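Local coordinates for occlusion-derived virus envelope protein E66 (Autographa californica nucleopolyhedrovirus, PDB 3VSN) that cleaves non-sulfated chondroitin as a polysaccharide lyase of the viral envelope, is essential for oral infectivity and may help digest the chondroitin sulfate barrier of the host midgut, at residues V134-E146 with S182-M195. Residues are numbered along the deposited sequence; the frame is centred on the assembly and turned at random.
Sequences VADWYHFTITMPE and SMGWHRTAGNSMRM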
loop_
_atom_site.group_PDB
_atom_site.type_symbol
_atom_site.label_atom_id
_atom_site.label_comp_id
_atom_site.label_asym_id
_atom_site.label_seq_id
_atom_site.Cartn_x
_atom_site.Cartn_y
_atom_site.Cartn_z
ATOM N N VAL A 134 -14.551 -1.782 -30.804
ATOM C CA VAL A 134 -13.436 -2.577 -31.339
ATOM C C VAL A 134 -12.226 -2.658 -30.398
ATOM O O VAL A 134 -11.359 -3.521 -30.572
ATOM C CB VAL A 134 -12.984 -2.077 -32.738
ATOM C CG1 VAL A 134 -14.211 -1.950 -33.693
ATOM C CG2 VAL A 134 -12.220 -0.718 -32.626
ATOM N N ALA A 135 -12.184 -1.768 -29.407
ATOM C CA ALA A 135 -11.056 -1.681 -28.478
ATOM C C ALA A 135 -11.342 -2.271 -27.091
ATOM O O ALA A 135 -10.463 -2.277 -26.226
ATOM C CB ALA A 135 -10.585 -0.237 -28.361
ATOM N N ASP A 136 -12.562 -2.768 -26.882
ATOM C CA ASP A 136 -12.951 -3.367 -25.598
ATOM C C ASP A 136 -12.635 -4.869 -25.542
ATOM O O ASP A 136 -13.515 -5.706 -25.316
ATOM C CB ASP A 136 -14.430 -3.091 -25.298
ATOM C CG ASP A 136 -14.699 -1.634 -24.943
ATOM O OD1 ASP A 136 -13.768 -0.804 -25.033
ATOM O OD2 ASP A 136 -15.848 -1.317 -24.570
ATOM N N TRP A 137 -11.360 -5.188 -25.737
ATOM C CA TRP A 137 -10.885 -6.565 -25.834
ATOM C C TRP A 137 -10.691 -7.233 -24.495
ATOM O O TRP A 137 -10.616 -8.463 -24.422
ATOM C CB TRP A 137 -9.571 -6.587 -26.609
ATOM C CG TRP A 137 -8.492 -5.771 -25.935
ATOM C CD1 TRP A 137 -8.156 -4.439 -26.172
ATOM C CD2 TRP A 137 -7.596 -6.203 -24.853
ATOM N NE1 TRP A 137 -7.133 -4.037 -25.348
ATOM C CE2 TRP A 137 -6.752 -5.044 -24.531
ATOM C CE3 TRP A 137 -7.405 -7.391 -24.158
ATOM C CZ2 TRP A 137 -5.771 -5.100 -23.551
ATOM C CZ3 TRP A 137 -6.418 -7.433 -23.167
ATOM C CH2 TRP A 137 -5.621 -6.315 -22.874
ATOM N N TYR A 138 -10.604 -6.427 -23.433
ATOM C CA TYR A 138 -10.164 -6.884 -22.103
ATOM C C TYR A 138 -10.807 -8.180 -21.612
ATOM O O TYR A 138 -10.109 -9.155 -21.332
ATOM C CB TYR A 138 -10.347 -5.777 -21.053
ATOM C CG TYR A 138 -9.663 -6.057 -19.723
ATOM C CD1 TYR A 138 -8.295 -5.832 -19.562
ATOM C CD2 TYR A 138 -10.385 -6.536 -18.627
ATOM C CE1 TYR A 138 -7.663 -6.077 -18.353
ATOM C CE2 TYR A 138 -9.761 -6.785 -17.409
ATOM C CZ TYR A 138 -8.399 -6.554 -17.279
ATOM O OH TYR A 138 -7.764 -6.795 -16.081
ATOM N N HIS A 139 -12.130 -8.183 -21.506
ATOM C CA HIS A 139 -12.847 -9.311 -20.914
ATOM C C HIS A 139 -12.820 -10.572 -21.736
ATOM O O HIS A 139 -13.066 -11.659 -21.214
ATOM C CB HIS A 139 -14.265 -8.904 -20.539
ATOM C CG HIS A 139 -14.327 -7.988 -19.342
ATOM N ND1 HIS A 139 -14.823 -6.742 -19.405
ATOM C CD2 HIS A 139 -13.909 -8.181 -18.026
ATOM C CE1 HIS A 139 -14.739 -6.166 -18.191
ATOM N NE2 HIS A 139 -14.177 -7.048 -17.349
ATOM N N PHE A 140 -12.490 -10.444 -23.018
ATOM C CA PHE A 140 -12.359 -11.608 -23.893
ATOM C C PHE A 140 -11.014 -12.314 -23.711
ATOM O O PHE A 140 -10.941 -13.543 -23.761
ATOM C CB PHE A 140 -12.575 -11.211 -25.359
ATOM C CG PHE A 140 -13.922 -10.598 -25.622
ATOM C CD1 PHE A 140 -15.056 -11.397 -25.723
ATOM C CD2 PHE A 140 -14.060 -9.220 -25.753
ATOM C CE1 PHE A 140 -16.305 -10.833 -25.954
ATOM C CE2 PHE A 140 -15.302 -8.650 -25.987
ATOM C CZ PHE A 140 -16.426 -9.457 -26.087
ATOM N N THR A 141 -9.963 -11.528 -23.490
ATOM C CA THR A 141 -8.599 -12.037 -23.347
ATOM C C THR A 141 -8.249 -12.387 -21.896
ATOM O O THR A 141 -7.548 -13.374 -21.633
ATOM C CB THR A 141 -7.588 -11.000 -23.888
ATOM O OG1 THR A 141 -7.762 -10.858 -25.301
ATOM C CG2 THR A 141 -6.160 -11.412 -23.603
ATOM N N ILE A 142 -8.737 -11.575 -20.962
ATOM C CA ILE A 142 -8.343 -11.683 -19.556
ATOM C C ILE A 142 -9.351 -12.495 -18.747
ATOM O O ILE A 142 -9.019 -13.563 -18.236
ATOM C CB ILE A 142 -8.109 -10.286 -18.916
ATOM C CG1 ILE A 142 -7.058 -9.485 -19.704
ATOM C CG2 ILE A 142 -7.719 -10.403 -17.442
ATOM C CD1 ILE A 142 -5.710 -10.167 -19.868
ATOM N N THR A 143 -10.580 -11.995 -18.655
ATOM C CA THR A 143 -11.584 -12.581 -17.767
ATOM C C THR A 143 -12.191 -13.883 -18.299
ATOM O O THR A 143 -12.355 -14.846 -17.548
ATOM C CB THR A 143 -12.699 -11.570 -17.442
ATOM O OG1 THR A 143 -12.119 -10.275 -17.238
ATOM C CG2 THR A 143 -13.446 -11.981 -16.181
ATOM N N MET A 144 -12.512 -13.915 -19.587
ATOM C CA MET A 144 -13.171 -15.087 -20.174
ATOM C C MET A 144 -12.376 -16.400 -20.063
ATOM O O MET A 144 -12.948 -17.418 -19.682
ATOM C CB MET A 144 -13.591 -14.821 -21.621
ATOM C CG MET A 144 -14.504 -15.891 -22.204
ATOM S SD MET A 144 -14.814 -15.610 -23.955
ATOM C CE MET A 144 -13.231 -16.066 -24.667
ATOM N N PRO A 145 -11.062 -16.390 -20.384
ATOM C CA PRO A 145 -10.311 -17.638 -20.213
ATOM C C PRO A 145 -10.316 -18.159 -18.771
ATOM O O PRO A 145 -10.285 -19.371 -18.556
ATOM C CB PRO A 145 -8.899 -17.258 -20.659
ATOM C CG PRO A 145 -9.123 -16.165 -21.649
ATOM C CD PRO A 145 -10.237 -15.358 -21.040
ATOM N N GLU A 146 -10.376 -17.246 -17.801
ATOM C CA GLU A 146 -10.520 -17.615 -16.389
ATOM C C GLU A 146 -11.856 -18.307 -16.102
ATOM O O GLU A 146 -11.926 -19.182 -15.236
ATOM C CB GLU A 146 -10.315 -16.396 -15.478
ATOM C CG GLU A 146 -8.869 -15.913 -15.442
ATOM C CD GLU A 146 -8.675 -14.559 -14.769
ATOM O OE1 GLU A 146 -9.665 -13.831 -14.527
ATOM O OE2 GLU A 146 -7.509 -14.215 -14.487
ATOM N N SER A 182 -3.537 -13.073 -28.009
ATOM C CA SER A 182 -4.985 -13.219 -28.052
ATOM C C SER A 182 -5.588 -12.270 -29.073
ATOM O O SER A 182 -5.298 -11.071 -29.063
ATOM C CB SER A 182 -5.601 -12.975 -26.674
ATOM O OG SER A 182 -7.015 -13.074 -26.718
ATOM N N MET A 183 -6.423 -12.827 -29.952
ATOM C CA MET A 183 -7.160 -12.074 -30.974
ATOM C C MET A 183 -6.270 -11.129 -31.792
ATOM O O MET A 183 -6.645 -9.988 -32.070
ATOM C CB MET A 183 -8.351 -11.327 -30.352
ATOM C CG MET A 183 -9.195 -12.177 -29.407
ATOM S SD MET A 183 -10.747 -11.424 -28.875
ATOM C CE MET A 183 -10.175 -9.968 -28.001
ATOM N N GLY A 184 -5.089 -11.616 -32.167
ATOM C CA GLY A 184 -4.170 -10.867 -33.030
ATOM C C GLY A 184 -3.258 -9.872 -32.330
ATOM O O GLY A 184 -2.512 -9.146 -32.988
ATOM N N TRP A 185 -3.311 -9.837 -31.000
ATOM C CA TRP A 185 -2.469 -8.938 -30.213
ATOM C C TRP A 185 -1.483 -9.671 -29.352
ATOM O O TRP A 185 -1.812 -10.690 -28.742
ATOM C CB TRP A 185 -3.316 -8.064 -29.303
ATOM C CG TRP A 185 -4.031 -6.908 -29.958
ATOM C CD1 TRP A 185 -3.467 -5.792 -30.576
ATOM C CD2 TRP A 185 -5.482 -6.688 -30.025
ATOM N NE1 TRP A 185 -4.444 -4.937 -31.026
ATOM C CE2 TRP A 185 -5.673 -5.412 -30.725
ATOM C CE3 TRP A 185 -6.602 -7.401 -29.601
ATOM C CZ2 TRP A 185 -6.934 -4.892 -30.974
ATOM C CZ3 TRP A 185 -7.870 -6.867 -29.858
ATOM C CH2 TRP A 185 -8.030 -5.642 -30.526
ATOM N N HIS A 186 -0.263 -9.142 -29.281
ATOM C CA HIS A 186 0.727 -9.614 -28.322
ATOM C C HIS A 186 0.531 -8.877 -27.026
ATOM O O HIS A 186 0.267 -7.674 -27.025
ATOM C CB HIS A 186 2.134 -9.401 -28.866
ATOM C CG HIS A 186 3.229 -9.713 -27.875
ATOM N ND1 HIS A 186 3.600 -10.973 -27.577
ATOM C CD2 HIS A 186 4.037 -8.875 -27.114
ATOM C CE1 HIS A 186 4.593 -10.944 -26.672
ATOM N NE2 HIS A 186 4.859 -9.659 -26.388
ATOM N N ARG A 187 0.640 -9.590 -25.908
ATOM C CA ARG A 187 0.408 -8.984 -24.597
ATOM C C ARG A 187 1.614 -9.120 -23.671
ATOM O O ARG A 187 2.434 -10.029 -23.830
ATOM C CB ARG A 187 -0.849 -9.569 -23.941
ATOM C CG ARG A 187 -2.139 -9.380 -24.737
ATOM C CD ARG A 187 -2.505 -7.911 -24.899
ATOM N NE ARG A 187 -3.742 -7.731 -25.660
ATOM C CZ ARG A 187 -4.128 -6.581 -26.206
ATOM N NH1 ARG A 187 -3.373 -5.493 -26.089
ATOM N NH2 ARG A 187 -5.268 -6.515 -26.878
ATOM N N THR A 188 1.711 -8.202 -22.709
ATOM C CA THR A 188 2.836 -8.141 -21.774
ATOM C C THR A 188 2.342 -7.843 -20.360
ATOM O O THR A 188 1.139 -7.694 -20.134
ATOM C CB THR A 188 3.827 -7.013 -22.148
ATOM O OG1 THR A 188 3.141 -5.755 -22.136
ATOM C CG2 THR A 188 4.459 -7.247 -23.523
ATOM N N ALA A 189 3.289 -7.760 -19.422
ATOM C CA ALA A 189 3.052 -7.235 -18.071
ATOM C C ALA A 189 1.859 -7.885 -17.359
ATOM O O ALA A 189 1.748 -9.112 -17.340
ATOM C CB ALA A 189 2.923 -5.713 -18.109
ATOM N N GLY A 190 0.982 -7.062 -16.783
ATOM C CA GLY A 190 -0.168 -7.540 -16.003
ATOM C C GLY A 190 -1.118 -8.428 -16.788
ATOM O O GLY A 190 -1.591 -9.451 -16.279
ATOM N N ASN A 191 -1.398 -8.029 -18.030
ATOM C CA ASN A 191 -2.232 -8.814 -18.938
ATOM C C ASN A 191 -1.684 -10.225 -19.138
ATOM O O ASN A 191 -2.421 -11.202 -19.022
ATOM C CB ASN A 191 -2.379 -8.112 -20.293
ATOM C CG ASN A 191 -3.148 -6.801 -20.208
ATOM O OD1 ASN A 191 -3.984 -6.599 -19.326
ATOM N ND2 ASN A 191 -2.868 -5.900 -21.140
ATOM N N SER A 192 -0.386 -10.326 -19.419
ATOM C CA SER A 192 0.252 -11.619 -19.680
ATOM C C SER A 192 0.269 -12.518 -18.443
ATOM O O SER A 192 0.141 -13.736 -18.558
ATOM C CB SER A 192 1.663 -11.439 -20.260
ATOM O OG SER A 192 2.622 -11.138 -19.259
ATOM N N MET A 193 0.408 -11.916 -17.263
ATOM C CA MET A 193 0.382 -12.684 -16.016
ATOM C C MET A 193 -0.968 -13.370 -15.790
ATOM O O MET A 193 -1.016 -14.505 -15.318
ATOM C CB MET A 193 0.772 -11.807 -14.821
ATOM C CG MET A 193 2.236 -11.389 -14.841
ATOM S SD MET A 193 2.789 -10.602 -13.317
ATOM C CE MET A 193 2.307 -8.908 -13.612
ATOM N N ARG A 194 -2.050 -12.678 -16.142
ATOM C CA ARG A 194 -3.400 -13.242 -16.090
ATOM C C ARG A 194 -3.557 -14.378 -17.100
ATOM O O ARG A 194 -3.991 -15.472 -16.745
ATOM C CB ARG A 194 -4.458 -12.162 -16.360
ATOM C CG ARG A 194 -4.500 -11.024 -15.347
ATOM C CD ARG A 194 -5.046 -11.456 -13.988
ATOM N NE ARG A 194 -6.480 -11.758 -14.017
ATOM C CZ ARG A 194 -7.447 -10.846 -13.955
ATOM N NH1 ARG A 194 -7.149 -9.556 -13.866
ATOM N NH2 ARG A 194 -8.718 -11.223 -13.984
ATOM N N MET A 195 -3.174 -14.107 -18.348
ATOM C CA MET A 195 -3.343 -15.037 -19.474
ATOM C C MET A 195 -2.615 -16.369 -19.317
ATOM O O MET A 195 -3.132 -17.414 -19.711
ATOM C CB MET A 195 -2.878 -14.375 -20.770
ATOM C CG MET A 195 -3.722 -13.194 -21.210
ATOM S SD MET A 195 -2.802 -12.086 -22.295
ATOM C CE MET A 195 -2.686 -13.047 -23.802
HETATM O O HOH W 1 -4.788 -7.622 -16.651
HETATM O O HOH W 2 -5.827 -9.445 -26.635
HETATM O O HOH W 3 -10.869 -9.463 -14.949
HETATM O O HOH W 4 -5.265 -15.918 -14.336
#
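Ile142 and Thr141 meet Met195 where helices 138-146 and 189-195 pack, their axes 9.2 Å apart and crossing at 33°. CD1 of Ile142 reaches over the Asn191 backbone to Met195 CG, and Thr141 CG2 touches Met195 SD. Nearer the loop, Met183 CE and Trp185 CZ3 both pack on Trp137 CB at 3.7 Å, the two indoles meeting obliquely. With Trp137 CG between backbone N and carbonyl carbon (chi1 60°), the indole receives the Arg187 guanidinium flat on one face, CZ 3.4 Å from the six-membered ring centroid: a cation-pi stack whose other guanidinium face meets Trp185 CB. A water accepting from Arg187 NE also binds Thr141 OG1 and Ser182 O, helping fix the guanidinium there. Asn191, a catalytic proton acceptor, comes to the indole edge, ND2 3.3 Å from Trp137 CH2, its amide almost perpendicular. A water links Asn191 OD1 to Tyr138 OH, which also bonds Glu51. At the polar end, buried Arg194 lays its guanidinium over Ile142 CG2 and grips Glu146 side-on, nearly coplanar, NE to OE2 at 2.7 Å and NH2 to OE1 at 2.8 Å; Lys49 and Glu51 extend this salt bridge. Indole edge at ND2 and water at OD1 probably help orient the Asn191 amide.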